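Local coordinates for protein BIM1 (Saccharomyces cerevisiae, PDB 2QJX) that binds microtubules, tracking their plus ends as a member of the EB1 family, and is represented here by its calponin-homology domain, at residues G21-N26 with Y39-D44. Sequence-based numbering, arbitrary orientation.
Sequences GLLNLN and YCQIMD
L22 reaches I42 with one methyl, its CD2 lying 4.5 Å from I42 CG1. This is a loose apolar touch, and the same leucine also packs on W109 of helix 95-112, so a branched hydrocarbon suits a place between I42 and W109. L23 makes the larger contact. Its CG stands anti to the carbonyl carbon (chi1 -60°), which turns it toward helix 37-47, and both methyls reach that helix. L23 CD1 lies 4.1 Å from I42 CG1 and also touches Q41 CB. L23 CD2 presses on the aliphatic part of the glutamine, 3.5 Å from Q41 CG. The two side chains pass each other in opposite directions, methylene against methyl. Q41 suits this site because it is apolar near the backbone and polar at its end: the chain leaves with CG anti to the backbone N (chi1 -175°) and carries the amide past the leucine to R124, whose NH1 binds OE1, while NE2 bonds to Y118 OH and to the carbonyl O of P120. The same NH1 also bonds to L23 O, so one nitrogen bridges the two segments. A leucine in place of Q41 would probably leave the P120 carbonyl without this N-H donor and R124 without the amide oxygen, weakening the tie to the C-terminal region. Beyond L23 the chain turns out of the helix at N24, with positive phi (54°), and N24 ND2 bonds to D121. Joining the C-terminal part of helix 12-23 to the middle of helix 37-47, with L19 and L102 also against I42, this buried contact belongs to the all-helical core of a calponin-homology domain.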
# COMPACT_ATOMS: atom_id res chain seq x y z
N GLY A 21 -9.20 -4.82 7.27
CA GLY A 21 -10.61 -4.69 6.93
C GLY A 21 -10.77 -3.96 5.60
O GLY A 21 -11.60 -4.33 4.77
N LEU A 22 -9.97 -2.92 5.41
CA LEU A 22 -10.02 -2.12 4.19
C LEU A 22 -9.72 -2.92 2.93
O LEU A 22 -10.44 -2.82 1.94
CB LEU A 22 -9.02 -0.96 4.29
CG LEU A 22 -8.93 -0.04 3.07
CD1 LEU A 22 -10.20 0.80 2.97
CD2 LEU A 22 -7.72 0.87 3.19
N LEU A 23 -8.65 -3.71 2.96
CA LEU A 23 -8.25 -4.48 1.79
C LEU A 23 -8.50 -5.98 1.87
O LEU A 23 -8.06 -6.73 1.00
CB LEU A 23 -6.77 -4.22 1.49
CG LEU A 23 -6.40 -2.76 1.21
CD1 LEU A 23 -4.93 -2.65 0.91
CD2 LEU A 23 -7.23 -2.25 0.04
N ASN A 24 -9.22 -6.42 2.90
CA ASN A 24 -9.47 -7.84 3.08
C ASN A 24 -8.15 -8.61 3.08
O ASN A 24 -7.95 -9.55 2.30
CB ASN A 24 -10.37 -8.40 1.99
CG ASN A 24 -10.60 -9.89 2.15
OD1 ASN A 24 -10.95 -10.37 3.23
ND2 ASN A 24 -10.41 -10.64 1.06
N LEU A 25 -7.25 -8.19 3.96
CA LEU A 25 -5.95 -8.82 4.11
C LEU A 25 -5.91 -9.51 5.47
O LEU A 25 -6.83 -9.36 6.28
CB LEU A 25 -4.83 -7.78 4.02
CG LEU A 25 -4.68 -7.07 2.67
CD1 LEU A 25 -3.56 -6.05 2.73
CD2 LEU A 25 -4.41 -8.11 1.59
N ASN A 26 -4.85 -10.27 5.71
CA ASN A 26 -4.70 -10.98 6.97
C ASN A 26 -3.28 -10.78 7.50
O ASN A 26 -2.61 -11.73 7.89
CB ASN A 26 -4.99 -12.47 6.78
CG ASN A 26 -5.09 -13.22 8.09
OD1 ASN A 26 -5.56 -12.68 9.09
ND2 ASN A 26 -4.66 -14.48 8.08
N TYR A 39 0.53 -0.89 0.06
CA TYR A 39 0.63 0.55 -0.18
C TYR A 39 0.05 0.90 -1.55
O TYR A 39 -0.70 1.86 -1.69
CB TYR A 39 2.10 0.99 -0.12
CG TYR A 39 2.76 0.82 1.23
CD1 TYR A 39 4.14 0.70 1.34
CD2 TYR A 39 2.00 0.77 2.40
CE1 TYR A 39 4.76 0.53 2.57
CE2 TYR A 39 2.61 0.60 3.65
CZ TYR A 39 3.99 0.48 3.72
OH TYR A 39 4.59 0.30 4.95
N CYS A 40 0.42 0.10 -2.55
CA CYS A 40 -0.09 0.32 -3.90
C CYS A 40 -1.60 0.25 -3.93
O CYS A 40 -2.25 1.12 -4.52
CB CYS A 40 0.45 -0.74 -4.87
SG CYS A 40 2.15 -0.50 -5.39
N GLN A 41 -2.18 -0.77 -3.30
CA GLN A 41 -3.62 -0.90 -3.33
C GLN A 41 -4.36 0.16 -2.52
O GLN A 41 -5.51 0.48 -2.83
CB GLN A 41 -4.08 -2.30 -2.91
CG GLN A 41 -5.60 -2.45 -3.07
CD GLN A 41 -6.05 -3.87 -3.25
OE1 GLN A 41 -5.52 -4.79 -2.63
NE2 GLN A 41 -7.05 -4.07 -4.10
N ILE A 42 -3.73 0.70 -1.48
CA ILE A 42 -4.40 1.76 -0.74
C ILE A 42 -4.54 2.92 -1.72
O ILE A 42 -5.59 3.56 -1.80
CB ILE A 42 -3.58 2.23 0.48
CG1 ILE A 42 -3.58 1.14 1.55
CG2 ILE A 42 -4.17 3.51 1.05
CD1 ILE A 42 -2.82 1.52 2.80
N MSE A 43 -3.48 3.18 -2.48
CA MSE A 43 -3.53 4.25 -3.46
C MSE A 43 -4.55 3.93 -4.56
O MSE A 43 -5.19 4.83 -5.10
CB MSE A 43 -2.15 4.49 -4.07
CG MSE A 43 -1.12 5.03 -3.08
SE MSE A 43 -1.60 6.74 -2.28
CE MSE A 43 -0.82 7.92 -3.61
N ASP A 44 -4.72 2.65 -4.88
CA ASP A 44 -5.70 2.27 -5.90
C ASP A 44 -7.11 2.55 -5.39
O ASP A 44 -7.97 3.00 -6.15
CB ASP A 44 -5.58 0.79 -6.28
CG ASP A 44 -6.43 0.43 -7.50
OD1 ASP A 44 -6.25 1.07 -8.55
OD2 ASP A 44 -7.27 -0.50 -7.42